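Local coordinates for purine-binding protein BAB2_0673 (Brucella melitensis biovar Abortus, PDB 3S99), which binds adenine and probably other purines such as guanine, and may deliver them to an ABC-type uptake system, at residues K112-T117 with S126-R131; F91-G96 with P257-R262; Y119-N124 with W271-I276; F31-P36 with Q45-R50. One frame throughout, in Å; residues are numbered along the deposited sequence.

How the contacts relate
The parallel sheet of one domain and its surroundings illustrate how chemistry follows place in a fold. Contacts 1, 2 and 4 are buried; contact 3 lies at the rim and is partly open. Contact 1 is the strand pairing itself, held by backbone hydrogen bonds. Contacts 2 and 4 set the neighbouring strands 89-92 and 27-32 against helices 256-268 and 42-57, through ring packing in the one and an apolar stem with an ionic end in the other. Contact 3 swaps these for a bridging water and short polar and van der Waals contacts. Glu114 of contact 1 ties to Tyr258 of contact 2 and Trp271 of contact 3, and Tyr259 bonds Tyr128 and His46.

Contact 1: K112-T117 with S126-R131; sequences KFEHAT and SAYNAR. With ADE (adenine), chain T.
The Tyr128 ring lies across the neighbouring strand, with CA of Ala116 over the centre of one face, 3.7 Å from the ring centroid in a CH-pi contact, and the carbonyl carbon of Glu114 in its plane at the edge. The ring also meets that of Tyr258 on helix 256-268. Ala116 CB continues the contact toward the phenol end, 3.5 Å from Tyr128 CZ. The torsion that brings the ring here places CG between the backbone N and the carbonyl carbon (chi1 67°), folding the ring over strand 112-116. Its hydroxyl then reaches Tyr259 on the same helix. The Glu114 carboxylate plane is turned 48° from the ring; the side chain bends at chi2 so that both oxygens come to 3.5 Å from Ser126 CB, while OE1 bonds to Tyr258 and OE2 to Arg262 and Trp271, partners that probably keep this buried group ionised.

Beneath the side chains runs a regular parallel pairing. Ser126 N gives to Phe113 O, His115 N to Ser126 O at 2.9 Å and a nearly straight 173°, and Tyr128 N to His115 O. The last bond, from Thr117 N to Tyr128 O, is 2.6 Å long and closes the pairing where strand 112-116 ends. There Thr117 turns its OG1 to Ala116 O and also touches adenine C8 at 3.2 Å. A ligand met at the C-terminal ends of parallel strands is typical of periplasmic-binding-protein folds.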
# COMPACT_ATOMS: atom_id res chain seq x y z
N LYS A 112 -7.76 -6.44 22.10
CA LYS A 112 -7.67 -5.21 21.32
C LYS A 112 -7.34 -5.61 19.89
O LYS A 112 -6.45 -6.44 19.69
CB LYS A 112 -6.55 -4.31 21.84
CG LYS A 112 -6.57 -3.91 23.31
CD LYS A 112 -7.89 -3.54 23.82
CE LYS A 112 -7.74 -2.77 25.16
NZ LYS A 112 -7.56 -3.66 26.30
N PHE A 113 -8.02 -4.98 18.93
CA PHE A 113 -7.92 -5.32 17.51
C PHE A 113 -7.38 -4.12 16.75
O PHE A 113 -7.72 -3.01 17.06
CB PHE A 113 -9.29 -5.69 16.97
CG PHE A 113 -9.82 -6.98 17.54
CD1 PHE A 113 -9.55 -8.20 16.92
CD2 PHE A 113 -10.53 -6.98 18.72
CE1 PHE A 113 -10.04 -9.39 17.45
CE2 PHE A 113 -11.02 -8.16 19.24
CZ PHE A 113 -10.75 -9.37 18.61
N GLU A 114 -6.52 -4.35 15.77
CA GLU A 114 -5.89 -3.27 14.97
C GLU A 114 -6.07 -3.71 13.52
O GLU A 114 -5.52 -4.74 13.11
CB GLU A 114 -4.42 -3.17 15.28
CG GLU A 114 -4.05 -2.62 16.65
CD GLU A 114 -4.04 -1.09 16.70
OE1 GLU A 114 -3.96 -0.45 15.63
OE2 GLU A 114 -4.08 -0.54 17.82
N HIS A 115 -6.90 -2.99 12.77
CA HIS A 115 -7.18 -3.34 11.40
C HIS A 115 -6.43 -2.40 10.42
O HIS A 115 -6.52 -1.17 10.51
CB HIS A 115 -8.67 -3.27 11.10
CG HIS A 115 -8.96 -3.52 9.65
ND1 HIS A 115 -9.51 -2.57 8.81
CD2 HIS A 115 -8.64 -4.59 8.87
CE1 HIS A 115 -9.58 -3.07 7.59
NE2 HIS A 115 -9.05 -4.29 7.59
N ALA A 116 -5.76 -3.01 9.46
CA ALA A 116 -4.95 -2.29 8.48
C ALA A 116 -5.78 -1.73 7.34
O ALA A 116 -6.45 -2.47 6.64
CB ALA A 116 -3.85 -3.23 7.93
N THR A 117 -5.74 -0.41 7.18
CA THR A 117 -6.28 0.32 6.02
C THR A 117 -7.79 0.50 6.02
O THR A 117 -8.32 1.10 5.10
CB THR A 117 -5.84 -0.23 4.62
OG1 THR A 117 -6.62 -1.38 4.26
CG2 THR A 117 -4.36 -0.62 4.62
N SER A 126 -8.98 -0.41 16.65
CA SER A 126 -8.35 0.69 15.97
C SER A 126 -8.21 0.36 14.49
O SER A 126 -8.26 -0.80 14.08
CB SER A 126 -6.97 0.99 16.59
OG SER A 126 -7.11 1.51 17.90
N ALA A 127 -8.01 1.41 13.71
CA ALA A 127 -7.85 1.33 12.28
C ALA A 127 -6.62 2.11 11.94
O ALA A 127 -6.49 3.30 12.24
CB ALA A 127 -9.09 1.93 11.52
N TYR A 128 -5.73 1.46 11.22
CA TYR A 128 -4.51 2.10 10.84
C TYR A 128 -4.32 2.04 9.35
O TYR A 128 -4.20 0.97 8.74
CB TYR A 128 -3.35 1.53 11.67
CG TYR A 128 -2.98 0.05 11.42
CD1 TYR A 128 -3.68 -0.98 12.02
CD2 TYR A 128 -1.92 -0.29 10.57
CE1 TYR A 128 -3.34 -2.31 11.79
CE2 TYR A 128 -1.59 -1.60 10.34
CZ TYR A 128 -2.29 -2.61 10.97
OH TYR A 128 -1.94 -3.93 10.76
N ASN A 129 -4.32 3.24 8.75
CA ASN A 129 -4.22 3.41 7.31
C ASN A 129 -2.98 4.23 6.93
O ASN A 129 -2.52 5.06 7.72
CB ASN A 129 -5.53 4.07 6.81
CG ASN A 129 -5.74 3.92 5.31
OD1 ASN A 129 -4.98 3.20 4.67
ND2 ASN A 129 -6.78 4.58 4.76
N ALA A 130 -2.40 3.97 5.76
CA ALA A 130 -1.22 4.68 5.27
C ALA A 130 -1.57 5.39 4.00
O ALA A 130 -2.28 4.83 3.16
CB ALA A 130 -0.05 3.72 5.00
N ARG A 131 -1.07 6.61 3.83
CA ARG A 131 -1.26 7.34 2.58
C ARG A 131 -0.30 6.83 1.49
O ARG A 131 0.61 7.57 1.06
CB ARG A 131 -1.02 8.84 2.79
CG ARG A 131 -1.94 9.47 3.81
CD ARG A 131 -1.81 10.99 3.83
NE ARG A 131 -2.64 11.55 4.90
CZ ARG A 131 -3.92 11.89 4.80
NH1 ARG A 131 -4.56 11.80 3.65
NH2 ARG A 131 -4.57 12.35 5.87
N9 ADE T . -5.29 -4.25 2.17
C8 ADE T . -5.09 -2.92 1.86
N7 ADE T . -4.12 -2.69 1.01
C5 ADE T . -3.69 -4.00 0.77
C6 ADE T . -2.68 -4.43 -0.05
N6 ADE T . -1.99 -3.49 -0.71
N1 ADE T . -2.44 -5.78 -0.12
C2 ADE T . -3.21 -6.62 0.60
N3 ADE T . -4.21 -6.31 1.43
C4 ADE T . -4.38 -4.97 1.45

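Contact 2: F91-G96 with P257-R262; sequences FTTSFG and PYYIDR. With ADE (adenine), chain T.
Phe91 and Tyr259 pack a strand of the parallel sheet against helix 256-268, the alpha/beta layering of a substrate-binding-protein domain. Both rings leave their backbones by the same route, CG anti to the carbonyl carbon (chi1 near -70° in both), and because strand and helix face one another the two side chains slide past in opposite directions. Their centroids come to 4.3 Å with the planes 45° apart, an oblique meeting. Phe91 CE1 makes the closest approach, 3.3 Å from Tyr259 CD1, and Tyr259 CG lies over one face of the Phe91 ring, offset toward its rim. Tyr258 CE2 and Arg262 CB border the same ring near its plane, so one helix supplies both a face and an edge.

The polar ends of the helix residues pass beyond this apolar patch. Tyr258 and Arg262 both run to Glu114, while the Tyr259 hydroxyl is shared with Tyr128 and His46. Arg262 coils back on itself, its CG lying over a face of the Tyr258 ring. Thr93 presents CG2 to Tyr259 OH, since its own OG1 is turned to Ile32 O.

After Thr92 the strand gives way to the loop that meets the ligand. Ser94 swings OG anti to its backbone nitrogen (chi1 -177°), which brings Ser94 OG to 2.8 Å from adenine N3.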
# COMPACT_ATOMS: atom_id res chain seq x y z
N PHE A 91 -3.59 -7.98 15.08
CA PHE A 91 -3.47 -7.13 13.89
C PHE A 91 -4.03 -7.89 12.69
O PHE A 91 -3.58 -9.01 12.39
CB PHE A 91 -2.01 -6.78 13.62
CG PHE A 91 -1.39 -5.88 14.66
CD1 PHE A 91 -1.43 -4.48 14.50
CD2 PHE A 91 -0.76 -6.39 15.76
CE1 PHE A 91 -0.89 -3.65 15.45
CE2 PHE A 91 -0.18 -5.55 16.70
CZ PHE A 91 -0.25 -4.18 16.54
N THR A 92 -5.02 -7.30 12.04
CA THR A 92 -5.65 -7.86 10.84
C THR A 92 -5.16 -7.05 9.65
O THR A 92 -5.43 -5.86 9.56
CB THR A 92 -7.18 -7.99 10.99
OG1 THR A 92 -7.76 -6.73 11.30
CG2 THR A 92 -7.51 -9.01 12.11
N THR A 93 -4.32 -7.67 8.82
CA THR A 93 -3.41 -6.88 7.95
C THR A 93 -3.84 -6.71 6.50
O THR A 93 -3.02 -6.49 5.61
CB THR A 93 -1.96 -7.41 8.02
OG1 THR A 93 -1.89 -8.73 7.47
CG2 THR A 93 -1.43 -7.44 9.49
N SER A 94 -5.14 -6.71 6.25
CA SER A 94 -5.66 -6.51 4.91
C SER A 94 -7.03 -5.86 4.97
O SER A 94 -7.80 -6.12 5.88
CB SER A 94 -5.76 -7.85 4.17
OG SER A 94 -6.20 -7.67 2.83
N PHE A 95 -7.33 -5.05 3.97
CA PHE A 95 -8.57 -4.29 3.89
C PHE A 95 -9.83 -5.13 4.05
O PHE A 95 -10.74 -4.74 4.76
CB PHE A 95 -8.64 -3.54 2.55
CG PHE A 95 -9.87 -2.69 2.42
CD1 PHE A 95 -10.11 -1.64 3.30
CD2 PHE A 95 -10.79 -2.92 1.40
CE1 PHE A 95 -11.25 -0.84 3.19
CE2 PHE A 95 -11.94 -2.12 1.27
CZ PHE A 95 -12.15 -1.06 2.17
N GLY A 96 -9.87 -6.29 3.41
CA GLY A 96 -11.06 -7.15 3.45
C GLY A 96 -11.36 -7.78 4.80
O GLY A 96 -12.42 -8.38 5.01
N PRO A 257 7.47 0.59 13.84
CA PRO A 257 7.31 1.52 14.95
C PRO A 257 5.88 1.60 15.46
O PRO A 257 5.66 1.68 16.66
CB PRO A 257 7.79 2.86 14.36
CG PRO A 257 8.87 2.41 13.30
CD PRO A 257 8.22 1.18 12.70
N TYR A 258 4.91 1.52 14.56
CA TYR A 258 3.50 1.55 14.94
C TYR A 258 3.14 0.31 15.76
O TYR A 258 2.53 0.40 16.83
CB TYR A 258 2.60 1.66 13.68
CG TYR A 258 1.13 1.71 14.05
CD1 TYR A 258 0.58 2.86 14.61
CD2 TYR A 258 0.30 0.62 13.89
CE1 TYR A 258 -0.74 2.94 15.01
CE2 TYR A 258 -1.06 0.68 14.28
CZ TYR A 258 -1.56 1.84 14.85
OH TYR A 258 -2.87 1.97 15.24
N TYR A 259 3.57 -0.86 15.29
CA TYR A 259 3.29 -2.11 16.01
C TYR A 259 3.92 -2.10 17.41
O TYR A 259 3.32 -2.53 18.37
CB TYR A 259 3.78 -3.31 15.20
CG TYR A 259 2.98 -3.59 13.93
CD1 TYR A 259 1.81 -2.87 13.64
CD2 TYR A 259 3.37 -4.58 13.04
CE1 TYR A 259 1.08 -3.13 12.50
CE2 TYR A 259 2.62 -4.85 11.88
CZ TYR A 259 1.48 -4.13 11.63
OH TYR A 259 0.74 -4.38 10.52
N ILE A 260 5.13 -1.60 17.51
CA ILE A 260 5.79 -1.52 18.80
C ILE A 260 5.01 -0.56 19.72
O ILE A 260 4.73 -0.91 20.86
CB ILE A 260 7.26 -1.09 18.63
CG1 ILE A 260 8.06 -2.24 17.99
CG2 ILE A 260 7.89 -0.67 20.00
CD1 ILE A 260 9.34 -1.83 17.30
N ASP A 261 4.63 0.62 19.22
CA ASP A 261 3.92 1.61 20.05
C ASP A 261 2.60 1.04 20.62
O ASP A 261 2.34 1.13 21.81
CB ASP A 261 3.64 2.89 19.25
CG ASP A 261 2.83 3.92 20.04
OD1 ASP A 261 3.35 4.43 21.04
OD2 ASP A 261 1.65 4.18 19.68
N ARG A 262 1.82 0.38 19.77
CA ARG A 262 0.55 -0.21 20.18
C ARG A 262 0.71 -1.38 21.13
O ARG A 262 -0.09 -1.51 22.04
CB ARG A 262 -0.26 -0.63 18.94
CG ARG A 262 -0.49 0.49 17.95
CD ARG A 262 -1.10 1.76 18.59
NE ARG A 262 -2.54 1.61 18.86
CZ ARG A 262 -3.23 2.37 19.69
NH1 ARG A 262 -2.62 3.30 20.39
NH2 ARG A 262 -4.54 2.18 19.82
N9 ADE T . -5.29 -4.25 2.17
C8 ADE T . -5.09 -2.92 1.86
N7 ADE T . -4.12 -2.69 1.01
C5 ADE T . -3.69 -4.00 0.77
C6 ADE T . -2.68 -4.43 -0.05
N6 ADE T . -1.99 -3.49 -0.71
N1 ADE T . -2.44 -5.78 -0.12
C2 ADE T . -3.21 -6.62 0.60
N3 ADE T . -4.21 -6.31 1.43
C4 ADE T . -4.38 -4.97 1.45

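Contact 3: Y119-N124 with W271-I276; sequences YKTADN and WKSQNI
Tyr119 and Asn275 share a water, the clearest polar link between the 119-124 loop and the chain leading into strand 275-278. The water donates to Tyr119 O at 3.0 Å, accepts from Asn275 ND2 at the same length, and bonds Thr121 OG1 at 2.6 Å. Three partners thus fix its place, and it bridges two points of the loop to one amide. The torsion of Thr121 serves both of its branches: OG1 sits between the backbone N and the carbonyl carbon (chi1 51°) to face the water, which leaves CG2 for the other segment.

Direct polar contacts are fewer. Ser273 OG lies 2.7 Å from Ala122 O; with OG anti to the backbone N (chi1 171°), the hydroxyl leans into the loop. Ser273 OG also hydrogen-bonds Met125 O, just past the loop.

Van der Waals contacts fill in the rest. Thr121 CG2 lies 3.6 Å from Gln274 O and 3.8 Å from Asn275 CB, crossing the Asn275 side chain at about a right angle. At the buried end, the six-membered part of the Trp271 indole leans on the backbone of Asn124, with Trp271 CH2 3.5 Å from Asn124 C, and Asp123 O lies at the ring's edge. The other end of the indole gives NE1 to Glu114.

The segments run in roughly opposite directions: 271-276 leads into the outermost strand, 275-278, while 119-124 belongs to the loop between strands 112-116 and 125-130. Trp271 anchors the inner end against Ala265 and Val266 of helix 256-268, while Tyr119 and Lys120 reach toward helix 98-105.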
# COMPACT_ATOMS: atom_id res chain seq x y z
N TYR A 119 -11.52 1.94 7.65
CA TYR A 119 -12.02 3.20 8.27
C TYR A 119 -12.99 2.95 9.42
O TYR A 119 -13.64 3.88 9.91
CB TYR A 119 -12.74 4.06 7.22
CG TYR A 119 -13.80 3.31 6.45
CD1 TYR A 119 -15.06 3.12 6.97
CD2 TYR A 119 -13.52 2.77 5.20
CE1 TYR A 119 -16.03 2.44 6.28
CE2 TYR A 119 -14.50 2.07 4.49
CZ TYR A 119 -15.75 1.92 5.04
OH TYR A 119 -16.75 1.24 4.39
N LYS A 120 -13.13 1.69 9.84
CA LYS A 120 -14.08 1.35 10.89
C LYS A 120 -13.33 1.09 12.20
O LYS A 120 -12.27 0.47 12.21
CB LYS A 120 -14.89 0.12 10.50
CG LYS A 120 -15.96 0.38 9.40
CD LYS A 120 -16.79 -0.86 9.16
CE LYS A 120 -17.82 -0.61 8.05
NZ LYS A 120 -18.75 -1.78 7.88
N THR A 121 -13.86 1.59 13.31
CA THR A 121 -13.33 1.33 14.63
C THR A 121 -14.46 0.90 15.60
O THR A 121 -15.65 0.94 15.25
CB THR A 121 -12.59 2.58 15.16
OG1 THR A 121 -13.42 3.73 15.04
CG2 THR A 121 -11.31 2.84 14.37
N ALA A 122 -14.08 0.55 16.82
CA ALA A 122 -14.99 0.15 17.87
C ALA A 122 -14.29 0.49 19.19
O ALA A 122 -13.08 0.81 19.17
CB ALA A 122 -15.26 -1.41 17.78
N ASP A 123 -14.96 0.34 20.32
CA ASP A 123 -14.30 0.61 21.61
C ASP A 123 -13.01 -0.18 21.87
O ASP A 123 -12.13 0.28 22.61
CB ASP A 123 -15.27 0.48 22.78
CG ASP A 123 -15.96 -0.90 22.87
OD1 ASP A 123 -15.29 -1.89 22.61
OD2 ASP A 123 -17.19 -0.98 23.17
N ASN A 124 -12.90 -1.37 21.27
CA ASN A 124 -11.71 -2.21 21.32
C ASN A 124 -11.07 -2.53 19.94
O ASN A 124 -10.45 -3.59 19.77
CB ASN A 124 -12.02 -3.53 22.03
CG ASN A 124 -12.97 -4.43 21.24
OD1 ASN A 124 -13.77 -3.96 20.42
ND2 ASN A 124 -12.90 -5.75 21.51
N TRP A 271 -3.80 1.68 26.00
CA TRP A 271 -4.27 1.49 24.62
C TRP A 271 -5.71 1.95 24.56
O TRP A 271 -6.55 1.51 25.32
CB TRP A 271 -4.21 0.01 24.19
CG TRP A 271 -4.56 -0.29 22.73
CD1 TRP A 271 -3.67 -0.56 21.74
CD2 TRP A 271 -5.87 -0.40 22.12
NE1 TRP A 271 -4.33 -0.84 20.56
CE2 TRP A 271 -5.67 -0.73 20.76
CE3 TRP A 271 -7.17 -0.24 22.58
CZ2 TRP A 271 -6.74 -0.91 19.86
CZ3 TRP A 271 -8.24 -0.40 21.67
CH2 TRP A 271 -8.01 -0.78 20.35
N LYS A 272 -5.97 2.84 23.64
CA LYS A 272 -7.31 3.30 23.36
C LYS A 272 -7.57 3.29 21.85
O LYS A 272 -6.64 3.54 21.03
CB LYS A 272 -7.48 4.71 23.92
CG LYS A 272 -7.42 4.80 25.46
CD LYS A 272 -7.49 6.28 25.99
CE LYS A 272 -6.16 6.99 25.78
NZ LYS A 272 -5.09 6.38 26.67
N SER A 273 -8.83 3.07 21.50
CA SER A 273 -9.29 3.02 20.10
C SER A 273 -9.01 4.34 19.39
O SER A 273 -9.20 5.41 19.96
CB SER A 273 -10.80 2.73 20.08
OG SER A 273 -11.37 2.87 18.79
N GLN A 274 -8.52 4.23 18.15
CA GLN A 274 -8.18 5.36 17.32
C GLN A 274 -8.25 4.94 15.85
O GLN A 274 -8.01 3.75 15.49
CB GLN A 274 -6.74 5.86 17.62
CG GLN A 274 -5.63 4.85 17.23
CD GLN A 274 -4.26 5.32 17.65
OE1 GLN A 274 -4.13 6.14 18.53
NE2 GLN A 274 -3.23 4.75 17.06
N ASN A 275 -8.58 5.90 15.02
CA ASN A 275 -8.57 5.79 13.56
C ASN A 275 -7.52 6.80 13.04
O ASN A 275 -7.62 8.03 13.29
CB ASN A 275 -9.99 6.09 13.04
CG ASN A 275 -10.06 6.33 11.55
OD1 ASN A 275 -9.11 6.82 10.91
ND2 ASN A 275 -11.22 6.02 10.97
N ILE A 276 -6.53 6.30 12.33
CA ILE A 276 -5.44 7.14 11.84
C ILE A 276 -5.17 6.89 10.36
O ILE A 276 -5.32 5.77 9.85
CB ILE A 276 -4.13 6.94 12.70
CG1 ILE A 276 -3.63 5.49 12.68
CG2 ILE A 276 -4.37 7.35 14.13
CD1 ILE A 276 -2.51 5.24 11.75
O HOH W 1 -13.48 4.95 12.71

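Contact 4: F31-P36 with Q45-R50; sequences FIYIGP and QHDQAR
Arg50 meets Phe31 and Tyr33 with its aliphatic stem and NE, where helix 42-57 packs on strand 27-32. CB starts over one face of the Phe31 ring, 4.2 Å from the centroid and offset toward the rim, a CH-pi contact. CG, anti to the backbone N (chi1 -176°), follows to 3.5 Å from Phe31 CE2. CD faces both aromatic residues, 3.7 Å from Phe31 CD2 and equally far from Tyr33 OH. The chain then bends at chi3 (58°), turning the guanidinium back toward its own helix. NE reaches Asp47 OD1 at 2.8 Å in a salt bridge with a fairly straight N-H (166°), NH2 takes the same oxygen less directly, and NH1 at the far tip goes to Thr63.

Asp47 OD1 is therefore gripped three times. Tyr33 OH donates to its anti lone pair at 2.7 Å, whereas the arginine nitrogens come from above the carboxylate plane. The Tyr33 ring stands almost perpendicular to that carboxylate, and its CE1 side rests on His46 CB; the imidazole turns away to bond Tyr259. The ion pair probably stabilises the charge on Asp47 in this buried setting.

The contact joins the first strand and helix of a beta-alpha-beta unit, 27-32, 42-57 and 61-66, whose strand-to-helix loop brings Ile34 to the adenine, the usual place for a binding site in such folds.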
# COMPACT_ATOMS: atom_id res chain seq x y z
N PHE A 31 -1.33 -12.02 14.50
CA PHE A 31 -1.34 -11.42 13.17
C PHE A 31 -2.08 -12.34 12.22
O PHE A 31 -1.89 -13.58 12.24
CB PHE A 31 0.08 -11.19 12.65
CG PHE A 31 0.87 -10.20 13.43
CD1 PHE A 31 0.98 -8.87 12.99
CD2 PHE A 31 1.48 -10.58 14.63
CE1 PHE A 31 1.69 -7.94 13.74
CE2 PHE A 31 2.20 -9.65 15.37
CZ PHE A 31 2.31 -8.33 14.91
N ILE A 32 -2.93 -11.75 11.39
CA ILE A 32 -3.61 -12.43 10.29
C ILE A 32 -3.11 -11.83 8.96
O ILE A 32 -3.26 -10.62 8.75
CB ILE A 32 -5.12 -12.22 10.38
CG1 ILE A 32 -5.65 -12.74 11.73
CG2 ILE A 32 -5.81 -12.95 9.23
CD1 ILE A 32 -5.50 -14.24 11.91
N TYR A 33 -2.55 -12.67 8.08
CA TYR A 33 -2.04 -12.19 6.80
C TYR A 33 -2.93 -12.76 5.66
O TYR A 33 -3.33 -13.89 5.69
CB TYR A 33 -0.61 -12.65 6.54
CG TYR A 33 0.43 -12.29 7.59
CD1 TYR A 33 0.39 -11.06 8.27
CD2 TYR A 33 1.48 -13.14 7.85
CE1 TYR A 33 1.36 -10.74 9.23
CE2 TYR A 33 2.47 -12.81 8.81
CZ TYR A 33 2.40 -11.60 9.46
OH TYR A 33 3.35 -11.29 10.38
N ILE A 34 -3.15 -11.95 4.63
CA ILE A 34 -3.92 -12.36 3.45
C ILE A 34 -3.02 -13.20 2.51
O ILE A 34 -3.52 -13.99 1.72
CB ILE A 34 -4.50 -11.12 2.74
CG1 ILE A 34 -5.47 -11.52 1.61
CG2 ILE A 34 -3.38 -10.23 2.16
CD1 ILE A 34 -6.88 -11.64 2.03
N GLY A 35 -1.70 -13.06 2.61
CA GLY A 35 -0.78 -13.89 1.85
C GLY A 35 0.31 -14.51 2.72
O GLY A 35 0.17 -14.55 3.96
N PRO A 36 1.39 -14.99 2.08
CA PRO A 36 2.52 -15.53 2.79
C PRO A 36 3.62 -14.50 2.92
O PRO A 36 3.79 -13.70 2.04
CB PRO A 36 2.99 -16.69 1.88
CG PRO A 36 2.58 -16.31 0.54
CD PRO A 36 1.54 -15.21 0.63
N GLN A 45 6.39 -7.40 4.43
CA GLN A 45 6.58 -6.17 5.20
C GLN A 45 5.83 -6.21 6.53
O GLN A 45 6.35 -5.79 7.55
CB GLN A 45 6.08 -4.94 4.45
CG GLN A 45 7.06 -4.13 3.64
CD GLN A 45 8.45 -3.92 4.21
OE1 GLN A 45 9.36 -4.64 3.86
NE2 GLN A 45 8.62 -2.90 5.04
N HIS A 46 4.59 -6.72 6.53
CA HIS A 46 3.92 -6.94 7.82
C HIS A 46 4.72 -7.86 8.74
O HIS A 46 4.88 -7.57 9.93
CB HIS A 46 2.49 -7.42 7.63
CG HIS A 46 1.55 -6.35 7.17
ND1 HIS A 46 1.16 -5.30 8.00
CD2 HIS A 46 0.93 -6.16 5.99
CE1 HIS A 46 0.31 -4.54 7.33
NE2 HIS A 46 0.17 -5.02 6.10
N ASP A 47 5.26 -8.95 8.18
CA ASP A 47 5.91 -9.95 8.99
C ASP A 47 7.30 -9.47 9.41
O ASP A 47 7.74 -9.81 10.49
CB ASP A 47 6.04 -11.25 8.22
CG ASP A 47 6.38 -12.43 9.09
OD1 ASP A 47 5.55 -12.83 9.97
OD2 ASP A 47 7.47 -12.99 8.89
N GLN A 48 7.97 -8.68 8.57
CA GLN A 48 9.24 -8.06 8.99
C GLN A 48 8.99 -7.08 10.13
O GLN A 48 9.84 -6.89 10.98
CB GLN A 48 9.96 -7.37 7.82
CG GLN A 48 10.41 -8.32 6.74
CD GLN A 48 11.60 -9.13 7.19
OE1 GLN A 48 11.49 -10.29 7.56
NE2 GLN A 48 12.75 -8.50 7.17
N ALA A 49 7.82 -6.46 10.14
CA ALA A 49 7.42 -5.54 11.23
C ALA A 49 7.05 -6.34 12.48
O ALA A 49 7.37 -5.94 13.63
CB ALA A 49 6.26 -4.64 10.76
N ARG A 50 6.45 -7.51 12.31
CA ARG A 50 6.27 -8.42 13.45
C ARG A 50 7.64 -8.73 14.08
O ARG A 50 7.79 -8.69 15.29
CB ARG A 50 5.59 -9.71 13.05
CG ARG A 50 5.29 -10.65 14.18
CD ARG A 50 4.76 -12.02 13.68
NE ARG A 50 5.74 -12.67 12.78
CZ ARG A 50 6.86 -13.26 13.16
NH1 ARG A 50 7.21 -13.37 14.44
NH2 ARG A 50 7.67 -13.78 12.23